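Local coordinates for protein gamma-glutamyltranspeptidase (Ggt) (PDB 5BPK) that probably cleaves the gamma-glutamyl bond of glutathione and related compounds, passing the gamma-glutamyl group to water or an acceptor, as an N-terminal nucleophile hydrolase, at residues A[287-298]-A[343-353]; A[33-41]-A[50-58]. All coordinates share one frame; numbering follows the deposited sequence.

Read from the N terminus, contact 2 comes first and is the shorter closure: strand 38-41 turns through 42-44 into helix 45-56, which runs back so that 50-58 lies against 33-41. Its strand edge continues into a sheet with a strand of the other chain. Contact 1 opens much later and brings 287-298 together with 343-353 across 44 intervening residues that include the long helix 309-329. The two loops follow in series, neither enclosing nor crossing the other; the centres of contact 1 and contact 2 lie about 36 Å apart. Contact 2 ties strand 38-41 and the turn before it to helix 45-56, contact 1 two helices beside strand 262-271.

Contact 1 (A[287-298]-A[343-353]); sequences THLIQILNVMEN and LINKAYAKKIF
N294 and E297 of 287-298 hold K346: the lysine NZ donates a 2.8 Å hydrogen bond to N294 OD1 from above the carbonyl plane, and forms a 2.8 Å salt bridge with E297 OE1 on the syn side but out of the carboxylate plane. K346 stretches across N294 at nearly a right angle, then bends at its last torsion (chi4 -74°) to bring NZ between the two oxygens, where S270 O is a further partner. The other branch of the N294 amide, ND2, makes a weak, bent bond to I344 O and a better one to a water that also donates to L343 O and N345 O, stitching the turn between helices 340-343 and 346-354 to helix 287-296. Nearer the backbone, N294 CB presses on A349 CB at 3.3 Å, a close fit that the small alanine permits where the helices cross at -58°, their axes 8.2 Å apart. Helix 285-296 packs on the four-stranded antiparallel sheet through I290 on V267 and L289 on I276, with 343-353 on its flank, consistent with a helix layer of the alpha-beta-beta-alpha Ntn-hydrolase fold. Farther along, V295 CG2 meets I352 CG2 at 3.9 Å, while CG1 leans on F353 CB. The F353 ring carries N298 CB over its centre, 3.4 Å above the plane, a CH-pi contact; N298 ND2 turns back to V295 O and, through a water, reaches K346 O. At the opposite end Q291 has CG anti to the backbone N and is extended beyond it. That reach sets OE1 in the plane of the H288 ring, where ND1 donates at 2.8 Å, and brings NE2 obliquely to Y348 CE2, the amide and ring planes 37° apart. Both Q291 NE2 and Y348 OH bond D325 of helix 309-329. Beyond them, T287 CG2 rests on L343 CB at 3.7 Å.

Contact 2 (A[33-41]-A[50-58]); sequences KNTKVGLAL and IGQKVLEEG
Q52 clasps the strand backbone with both ends of its amide. NE2 donates to G38 O at 3.0 Å, almost straight (175°) and in the plane of its own amide, though it comes from above the plane of the G38 carbonyl; OE1 accepts from A40 N at 3.0 Å, tilted from the amide plane. A kink at chi2 (68°) folds the glutamine against the strand. A water donating to both Q52 OE1 and A40 O adds a water-mediated third link. Beside this grip L55 CD1 lies against the backbone, 3.7 Å from L39 C; L55 CB meets V37 CG2 at 3.9 Å, while A40 CB sits 3.6 Å from G51 C, against the helix backbone where G51 has no side chain. Behind this shell N34 shapes the turn before the strand. Its OD1 accepts from K36 N, V37 N and G38 N, so one oxygen fixes the loop that presents V37 and G38 to the helix. At its C-terminal end, the helix is closed by G58 in a Schellman motif. The arrangement is that of an Asx turn at N34 leading into strand 38-41, which helix 45-56 covers nearly antiparallel and which extends an antiparallel ladder with another chain.

Contact 1 (A[287-298]-A[343-353])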
loop_
_atom_site.group_PDB
_atom_site.type_symbol
_atom_site.label_atom_id
_atom_site.label_comp_id
_atom_site.label_asym_id
_atom_site.label_seq_id
_atom_site.Cartn_x
_atom_site.Cartn_y
_atom_site.Cartn_z
ATOM N N THR A 287 -0.623 12.629 3.321
ATOM C CA THR A 287 -0.139 13.894 3.850
ATOM C C THR A 287 1.163 14.287 3.178
ATOM O O THR A 287 1.302 15.411 2.691
ATOM C CB THR A 287 0.039 13.818 5.378
ATOM O OG1 THR A 287 -1.245 13.635 5.992
ATOM C CG2 THR A 287 0.720 15.073 5.944
ATOM N N HIS A 288 2.133 13.378 3.163
ATOM C CA HIS A 288 3.423 13.700 2.564
ATOM C C HIS A 288 3.376 13.809 1.031
ATOM O O HIS A 288 4.129 14.589 0.448
ATOM C CB HIS A 288 4.519 12.753 3.032
ATOM C CG HIS A 288 4.711 12.772 4.513
ATOM N ND1 HIS A 288 4.909 13.936 5.218
ATOM C CD2 HIS A 288 4.709 11.773 5.427
ATOM C CE1 HIS A 288 5.017 13.656 6.506
ATOM N NE2 HIS A 288 4.899 12.349 6.659
ATOM N N LEU A 289 2.492 13.047 0.393
ATOM C CA LEU A 289 2.264 13.159 -1.047
ATOM C C LEU A 289 1.858 14.588 -1.372
ATOM O O LEU A 289 2.438 15.227 -2.239
ATOM C CB LEU A 289 1.153 12.198 -1.480
ATOM C CG LEU A 289 0.574 12.393 -2.876
ATOM C CD1 LEU A 289 1.674 12.281 -3.914
ATOM C CD2 LEU A 289 -0.563 11.386 -3.102
ATOM N N ILE A 290 0.894 15.106 -0.618
ATOM C CA ILE A 290 0.362 16.448 -0.865
ATOM C C ILE A 290 1.398 17.520 -0.497
ATOM O O ILE A 290 1.555 18.509 -1.211
ATOM C CB ILE A 290 -0.975 16.647 -0.099
ATOM C CG1 ILE A 290 -2.071 15.830 -0.794
ATOM C CG2 ILE A 290 -1.371 18.130 0.007
ATOM C CD1 ILE A 290 -3.298 15.605 0.037
ATOM N N GLN A 291 2.095 17.306 0.619
ATOM C CA GLN A 291 3.198 18.172 1.043
ATOM C C GLN A 291 4.263 18.326 -0.055
ATOM O O GLN A 291 4.673 19.445 -0.378
ATOM C CB GLN A 291 3.837 17.606 2.327
ATOM C CG GLN A 291 5.024 18.401 2.878
ATOM C CD GLN A 291 5.617 17.774 4.135
ATOM O OE1 GLN A 291 5.227 16.677 4.550
ATOM N NE2 GLN A 291 6.582 18.459 4.729
ATOM N N ILE A 292 4.706 17.208 -0.624
ATOM C CA ILE A 292 5.806 17.217 -1.601
ATOM C C ILE A 292 5.341 17.884 -2.911
ATOM O O ILE A 292 6.038 18.728 -3.482
ATOM C CB ILE A 292 6.361 15.795 -1.840
ATOM C CG1 ILE A 292 7.036 15.262 -0.571
ATOM C CG2 ILE A 292 7.372 15.792 -2.965
ATOM C CD1 ILE A 292 7.165 13.744 -0.534
ATOM N N LEU A 293 4.156 17.521 -3.372
ATOM C CA LEU A 293 3.526 18.220 -4.495
ATOM C C LEU A 293 3.403 19.729 -4.252
ATOM O O LEU A 293 3.656 20.528 -5.161
ATOM C CB LEU A 293 2.149 17.617 -4.812
ATOM C CG LEU A 293 2.176 16.253 -5.527
ATOM C CD1 LEU A 293 0.787 15.643 -5.653
ATOM C CD2 LEU A 293 2.838 16.333 -6.916
ATOM N N ASN A 294 2.999 20.122 -3.045
ATOM C CA ASN A 294 2.900 21.538 -2.705
ATOM C C ASN A 294 4.228 22.242 -2.898
ATOM O O ASN A 294 4.247 23.364 -3.392
ATOM C CB ASN A 294 2.443 21.801 -1.262
ATOM C CG ASN A 294 0.972 21.512 -1.019
ATOM O OD1 ASN A 294 0.156 21.475 -1.938
ATOM N ND2 ASN A 294 0.620 21.360 0.262
ATOM N N VAL A 295 5.323 21.619 -2.453
ATOM C CA VAL A 295 6.649 22.227 -2.614
ATOM C C VAL A 295 6.948 22.381 -4.111
ATOM O O VAL A 295 7.333 23.460 -4.575
ATOM C CB VAL A 295 7.783 21.407 -1.924
ATOM C CG1 VAL A 295 9.156 22.043 -2.177
ATOM C CG2 VAL A 295 7.540 21.292 -0.430
ATOM N N MET A 296 6.750 21.296 -4.854
ATOM C CA MET A 296 7.025 21.239 -6.291
ATOM C C MET A 296 6.204 22.264 -7.093
ATOM O O MET A 296 6.667 22.778 -8.124
ATOM C CB MET A 296 6.717 19.833 -6.811
ATOM C CG MET A 296 7.706 18.780 -6.313
ATOM S SD MET A 296 7.181 17.072 -6.579
ATOM C CE MET A 296 6.796 17.075 -8.341
ATOM N N GLU A 297 4.994 22.553 -6.617
ATOM C CA GLU A 297 4.073 23.474 -7.305
ATOM C C GLU A 297 4.675 24.872 -7.484
ATOM O O GLU A 297 4.266 25.624 -8.390
ATOM C CB GLU A 297 2.741 23.573 -6.549
ATOM C CG GLU A 297 1.595 24.095 -7.390
ATOM C CD GLU A 297 0.268 24.182 -6.620
ATOM O OE1 GLU A 297 0.260 24.504 -5.406
ATOM O OE2 GLU A 297 -0.780 23.960 -7.249
ATOM N N ASN A 298 5.628 25.223 -6.625
ATOM C CA ASN A 298 6.301 26.519 -6.715
ATOM C C ASN A 298 7.240 26.677 -7.907
ATOM O O ASN A 298 7.695 27.793 -8.194
ATOM C CB ASN A 298 7.046 26.815 -5.417
ATOM C CG ASN A 298 6.104 27.098 -4.267
ATOM O OD1 ASN A 298 5.562 28.205 -4.152
ATOM N ND2 ASN A 298 5.883 26.090 -3.413
ATOM N N LEU A 343 1.119 20.371 7.902
ATOM C CA LEU A 343 2.014 19.723 6.947
ATOM C C LEU A 343 1.584 19.925 5.486
ATOM O O LEU A 343 2.440 19.978 4.605
ATOM C CB LEU A 343 2.164 18.224 7.270
ATOM C CG LEU A 343 2.914 17.886 8.568
ATOM C CD1 LEU A 343 2.771 16.410 8.877
ATOM C CD2 LEU A 343 4.412 18.304 8.517
ATOM N N ILE A 344 0.278 20.038 5.238
ATOM C CA ILE A 344 -0.233 20.238 3.877
ATOM C C ILE A 344 -0.521 21.702 3.560
ATOM O O ILE A 344 -1.060 22.012 2.498
ATOM C CB ILE A 344 -1.477 19.344 3.547
ATOM C CG1 ILE A 344 -2.735 19.752 4.345
ATOM C CG2 ILE A 344 -1.141 17.882 3.786
ATOM C CD1 ILE A 344 -3.991 18.947 3.991
ATOM N N ASN A 345 -0.172 22.597 4.482
ATOM C CA ASN A 345 -0.353 24.038 4.266
ATOM C C ASN A 345 0.589 24.523 3.171
ATOM O O ASN A 345 1.786 24.296 3.240
ATOM C CB ASN A 345 -0.076 24.787 5.574
ATOM C CG ASN A 345 -0.289 26.276 5.462
ATOM O OD1 ASN A 345 0.616 27.010 5.079
ATOM N ND2 ASN A 345 -1.468 26.735 5.851
ATOM N N LYS A 346 0.047 25.207 2.165
ATOM C CA LYS A 346 0.880 25.696 1.073
ATOM C C LYS A 346 1.915 26.744 1.499
ATOM O O LYS A 346 2.958 26.829 0.874
ATOM C CB LYS A 346 0.032 26.190 -0.096
ATOM C CG LYS A 346 -0.679 25.043 -0.839
ATOM C CD LYS A 346 -1.384 25.517 -2.086
ATOM C CE LYS A 346 -2.166 24.395 -2.734
ATOM N NZ LYS A 346 -1.334 23.378 -3.439
ATOM N N ALA A 347 1.652 27.500 2.569
ATOM C CA ALA A 347 2.641 28.452 3.093
ATOM C C ALA A 347 3.868 27.732 3.668
ATOM O O ALA A 347 5.001 28.198 3.521
ATOM C CB ALA A 347 2.009 29.391 4.147
ATOM N N TYR A 348 3.647 26.608 4.340
ATOM C CA TYR A 348 4.750 25.780 4.823
ATOM C C TYR A 348 5.574 25.235 3.652
ATOM O O TYR A 348 6.807 25.223 3.688
ATOM C CB TYR A 348 4.194 24.627 5.688
ATOM C CG TYR A 348 5.246 23.659 6.212
ATOM C CD1 TYR A 348 6.392 24.122 6.855
ATOM C CD2 TYR A 348 5.088 22.286 6.075
ATOM C CE1 TYR A 348 7.345 23.248 7.328
ATOM C CE2 TYR A 348 6.040 21.394 6.556
ATOM C CZ TYR A 348 7.162 21.876 7.178
ATOM O OH TYR A 348 8.119 21.017 7.645
ATOM N N ALA A 349 4.878 24.756 2.627
ATOM C CA ALA A 349 5.535 24.245 1.427
ATOM C C ALA A 349 6.373 25.330 0.753
ATOM O O ALA A 349 7.463 25.058 0.250
ATOM C CB ALA A 349 4.508 23.689 0.448
ATOM N N LYS A 350 5.847 26.554 0.732
ATOM C CA LYS A 350 6.569 27.692 0.157
ATOM C C LYS A 350 7.862 27.961 0.946
ATOM O O LYS A 350 8.919 28.204 0.346
ATOM C CB LYS A 350 5.658 28.932 0.078
ATOM C CG LYS A 350 6.338 30.253 -0.351
ATOM C CD LYS A 350 7.100 30.160 -1.673
ATOM C CE LYS A 350 7.537 31.559 -2.144
ATOM N NZ LYS A 350 8.617 31.528 -3.162
ATOM N N LYS A 351 7.782 27.910 2.278
ATOM C CA LYS A 351 8.963 28.056 3.137
ATOM C C LYS A 351 10.021 26.990 2.843
ATOM O O LYS A 351 11.214 27.280 2.777
ATOM C CB LYS A 351 8.571 28.011 4.618
ATOM C CG LYS A 351 7.924 29.295 5.096
ATOM C CD LYS A 351 7.524 29.260 6.566
ATOM C CE LYS A 351 6.623 30.450 6.899
ATOM N NZ LYS A 351 6.306 30.568 8.348
ATOM N N ILE A 352 9.577 25.757 2.651
ATOM C CA ILE A 352 10.477 24.686 2.253
ATOM C C ILE A 352 11.110 24.994 0.891
ATOM O O ILE A 352 12.341 24.974 0.739
ATOM C CB ILE A 352 9.755 23.311 2.174
ATOM C CG1 ILE A 352 9.223 22.886 3.550
ATOM C CG2 ILE A 352 10.722 22.248 1.626
ATOM C CD1 ILE A 352 8.318 21.634 3.520
ATOM N N PHE A 353 10.267 25.322 -0.084
ATOM C CA PHE A 353 10.746 25.643 -1.428
ATOM C C PHE A 353 11.836 26.731 -1.408
ATOM O O PHE A 353 12.858 26.607 -2.079
ATOM C CB PHE A 353 9.589 26.062 -2.332
ATOM C CG PHE A 353 10.014 26.380 -3.726
ATOM C CD1 PHE A 353 10.287 25.362 -4.629
ATOM C CD2 PHE A 353 10.174 27.701 -4.132
ATOM C CE1 PHE A 353 10.700 25.646 -5.907
ATOM C CE2 PHE A 353 10.576 27.997 -5.418
ATOM C CZ PHE A 353 10.841 26.972 -6.310
HETATM O O HOH W 1 2.529 21.674 2.447
HETATM O O HOH W 2 -3.080 24.637 -6.096
HETATM O O HOH W 3 3.474 26.722 -1.851
#

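Contact 2 (A[33-41]-A[50-58])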
loop_
_atom_site.group_PDB
_atom_site.type_symbol
_atom_site.label_atom_id
_atom_site.label_comp_id
_atom_site.label_asym_id
_atom_site.label_seq_id
_atom_site.Cartn_x
_atom_site.Cartn_y
_atom_site.Cartn_z
ATOM N N LYS A 33 -7.215 0.019 -22.798
ATOM C CA LYS A 33 -8.316 0.924 -23.126
ATOM C C LYS A 33 -9.675 0.251 -22.931
ATOM O O LYS A 33 -9.862 -0.904 -23.309
ATOM C CB LYS A 33 -8.180 1.405 -24.575
ATOM C CG LYS A 33 -9.210 2.426 -25.032
ATOM C CD LYS A 33 -9.028 2.723 -26.528
ATOM C CE LYS A 33 -10.023 3.747 -27.038
ATOM N NZ LYS A 33 -9.677 4.180 -28.430
ATOM N N ASN A 34 -10.604 0.977 -22.312
ATOM C CA ASN A 34 -12.007 0.571 -22.253
ATOM C C ASN A 34 -12.902 1.776 -22.481
ATOM O O ASN A 34 -12.618 2.876 -21.996
ATOM C CB ASN A 34 -12.322 -0.098 -20.914
ATOM C CG ASN A 34 -13.677 -0.764 -20.906
ATOM O OD1 ASN A 34 -14.700 -0.102 -20.720
ATOM N ND2 ASN A 34 -13.692 -2.084 -21.108
ATOM N N THR A 35 -13.976 1.582 -23.245
ATOM C CA THR A 35 -14.893 2.678 -23.552
ATOM C C THR A 35 -16.339 2.373 -23.148
ATOM O O THR A 35 -17.258 3.080 -23.583
ATOM C CB THR A 35 -14.872 3.004 -25.055
ATOM O OG1 THR A 35 -15.265 1.842 -25.791
ATOM C CG2 THR A 35 -13.472 3.452 -25.483
ATOM N N LYS A 36 -16.538 1.341 -22.321
ATOM C CA LYS A 36 -17.885 0.837 -22.003
ATOM C C LYS A 36 -18.199 0.758 -20.502
ATOM O O LYS A 36 -19.143 1.401 -20.026
ATOM C CB LYS A 36 -18.092 -0.540 -22.642
ATOM C CG LYS A 36 -17.972 -0.572 -24.172
ATOM N N VAL A 37 -17.441 -0.056 -19.769
ATOM C CA VAL A 37 -17.737 -0.346 -18.358
ATOM C C VAL A 37 -16.650 0.091 -17.376
ATOM O O VAL A 37 -16.839 0.014 -16.168
ATOM C CB VAL A 37 -18.025 -1.856 -18.134
ATOM C CG1 VAL A 37 -19.248 -2.281 -18.970
ATOM C CG2 VAL A 37 -16.798 -2.711 -18.459
ATOM N N GLY A 38 -15.521 0.562 -17.886
ATOM C CA GLY A 38 -14.426 0.983 -17.025
ATOM C C GLY A 38 -13.314 -0.049 -16.951
ATOM O O GLY A 38 -13.210 -0.923 -17.812
ATOM N N LEU A 39 -12.461 0.078 -15.937
ATOM C CA LEU A 39 -11.314 -0.818 -15.757
ATOM C C LEU A 39 -11.153 -1.221 -14.303
ATOM O O LEU A 39 -11.407 -0.428 -13.386
ATOM C CB LEU A 39 -10.010 -0.164 -16.237
ATOM C CG LEU A 39 -9.831 -0.005 -17.746
ATOM C CD1 LEU A 39 -8.588 0.823 -18.070
ATOM C CD2 LEU A 39 -9.765 -1.356 -18.425
ATOM N N ALA A 40 -10.712 -2.457 -14.111
ATOM C CA ALA A 40 -10.344 -2.991 -12.800
ATOM C C ALA A 40 -8.949 -3.599 -12.954
ATOM O O ALA A 40 -8.787 -4.631 -13.612
ATOM C CB ALA A 40 -11.356 -4.035 -12.360
ATOM N N LEU A 41 -7.945 -2.950 -12.377
ATOM C CA LEU A 41 -6.552 -3.347 -12.582
ATOM C C LEU A 41 -5.848 -3.712 -11.285
ATOM O O LEU A 41 -5.859 -2.939 -10.323
ATOM C CB LEU A 41 -5.776 -2.218 -13.263
ATOM C CG LEU A 41 -6.214 -1.755 -14.651
ATOM C CD1 LEU A 41 -5.337 -0.592 -15.089
ATOM C CD2 LEU A 41 -6.131 -2.902 -15.631
ATOM N N ILE A 50 -11.291 -11.101 -12.886
ATOM C CA ILE A 50 -12.449 -11.242 -12.000
ATOM C C ILE A 50 -13.104 -9.867 -11.775
ATOM O O ILE A 50 -14.323 -9.723 -11.912
ATOM C CB ILE A 50 -12.052 -11.926 -10.662
ATOM C CG1 ILE A 50 -11.871 -13.435 -10.865
ATOM C CG2 ILE A 50 -13.089 -11.672 -9.588
ATOM C CD1 ILE A 50 -11.117 -14.117 -9.727
ATOM N N GLY A 51 -12.294 -8.857 -11.455
ATOM C CA GLY A 51 -12.809 -7.496 -11.272
ATOM C C GLY A 51 -13.458 -6.940 -12.534
ATOM O O GLY A 51 -14.514 -6.312 -12.485
ATOM N N GLN A 52 -12.817 -7.181 -13.672
ATOM C CA GLN A 52 -13.321 -6.691 -14.956
ATOM C C GLN A 52 -14.662 -7.347 -15.314
ATOM O O GLN A 52 -15.561 -6.681 -15.838
ATOM C CB GLN A 52 -12.290 -6.931 -16.070
ATOM C CG GLN A 52 -12.586 -6.140 -17.349
ATOM C CD GLN A 52 -12.424 -4.634 -17.188
ATOM O OE1 GLN A 52 -11.543 -4.157 -16.462
ATOM N NE2 GLN A 52 -13.273 -3.876 -17.871
ATOM N N LYS A 53 -14.794 -8.643 -15.035
ATOM C CA LYS A 53 -16.042 -9.364 -15.265
ATOM C C LYS A 53 -17.166 -8.794 -14.398
ATOM O O LYS A 53 -18.293 -8.673 -14.867
ATOM C CB LYS A 53 -15.855 -10.866 -15.020
ATOM C CG LYS A 53 -17.093 -11.704 -15.278
ATOM C CD LYS A 53 -16.737 -13.183 -15.379
ATOM N N VAL A 54 -16.863 -8.411 -13.153
ATOM C CA VAL A 54 -17.863 -7.739 -12.308
ATOM C C VAL A 54 -18.391 -6.458 -12.969
ATOM O O VAL A 54 -19.604 -6.243 -13.025
ATOM C CB VAL A 54 -17.347 -7.455 -10.876
ATOM C CG1 VAL A 54 -18.326 -6.557 -10.120
ATOM C CG2 VAL A 54 -17.125 -8.772 -10.120
ATOM N N LEU A 55 -17.495 -5.634 -13.501
ATOM C CA LEU A 55 -17.913 -4.450 -14.256
ATOM C C LEU A 55 -18.737 -4.822 -15.500
ATOM O O LEU A 55 -19.767 -4.193 -15.775
ATOM C CB LEU A 55 -16.717 -3.595 -14.664
ATOM C CG LEU A 55 -15.873 -2.998 -13.546
ATOM C CD1 LEU A 55 -14.684 -2.248 -14.133
ATOM C CD2 LEU A 55 -16.703 -2.092 -12.623
ATOM N N GLU A 56 -18.297 -5.838 -16.245
ATOM C CA GLU A 56 -19.028 -6.285 -17.434
ATOM C C GLU A 56 -20.437 -6.744 -17.065
ATOM O O GLU A 56 -21.375 -6.594 -17.850
ATOM C CB GLU A 56 -18.283 -7.420 -18.140
ATOM C CG GLU A 56 -16.998 -6.985 -18.836
ATOM C CD GLU A 56 -16.135 -8.158 -19.310
ATOM O OE1 GLU A 56 -16.537 -9.332 -19.120
ATOM O OE2 GLU A 56 -15.045 -7.903 -19.874
ATOM N N GLU A 57 -20.589 -7.281 -15.860
ATOM C CA GLU A 57 -21.866 -7.817 -15.415
ATOM C C GLU A 57 -22.713 -6.780 -14.664
ATOM O O GLU A 57 -23.685 -7.129 -14.001
ATOM C CB GLU A 57 -21.617 -9.080 -14.577
ATOM C CG GLU A 57 -21.105 -10.220 -15.445
ATOM C CD GLU A 57 -20.774 -11.498 -14.696
ATOM O OE1 GLU A 57 -20.574 -11.470 -13.464
ATOM O OE2 GLU A 57 -20.699 -12.543 -15.374
ATOM N N GLY A 58 -22.340 -5.503 -14.776
ATOM C CA GLY A 58 -23.131 -4.402 -14.220
ATOM C C GLY A 58 -22.833 -3.981 -12.792
ATOM O O GLY A 58 -23.533 -3.127 -12.231
HETATM O O HOH W 4 -8.982 -5.416 -16.253
#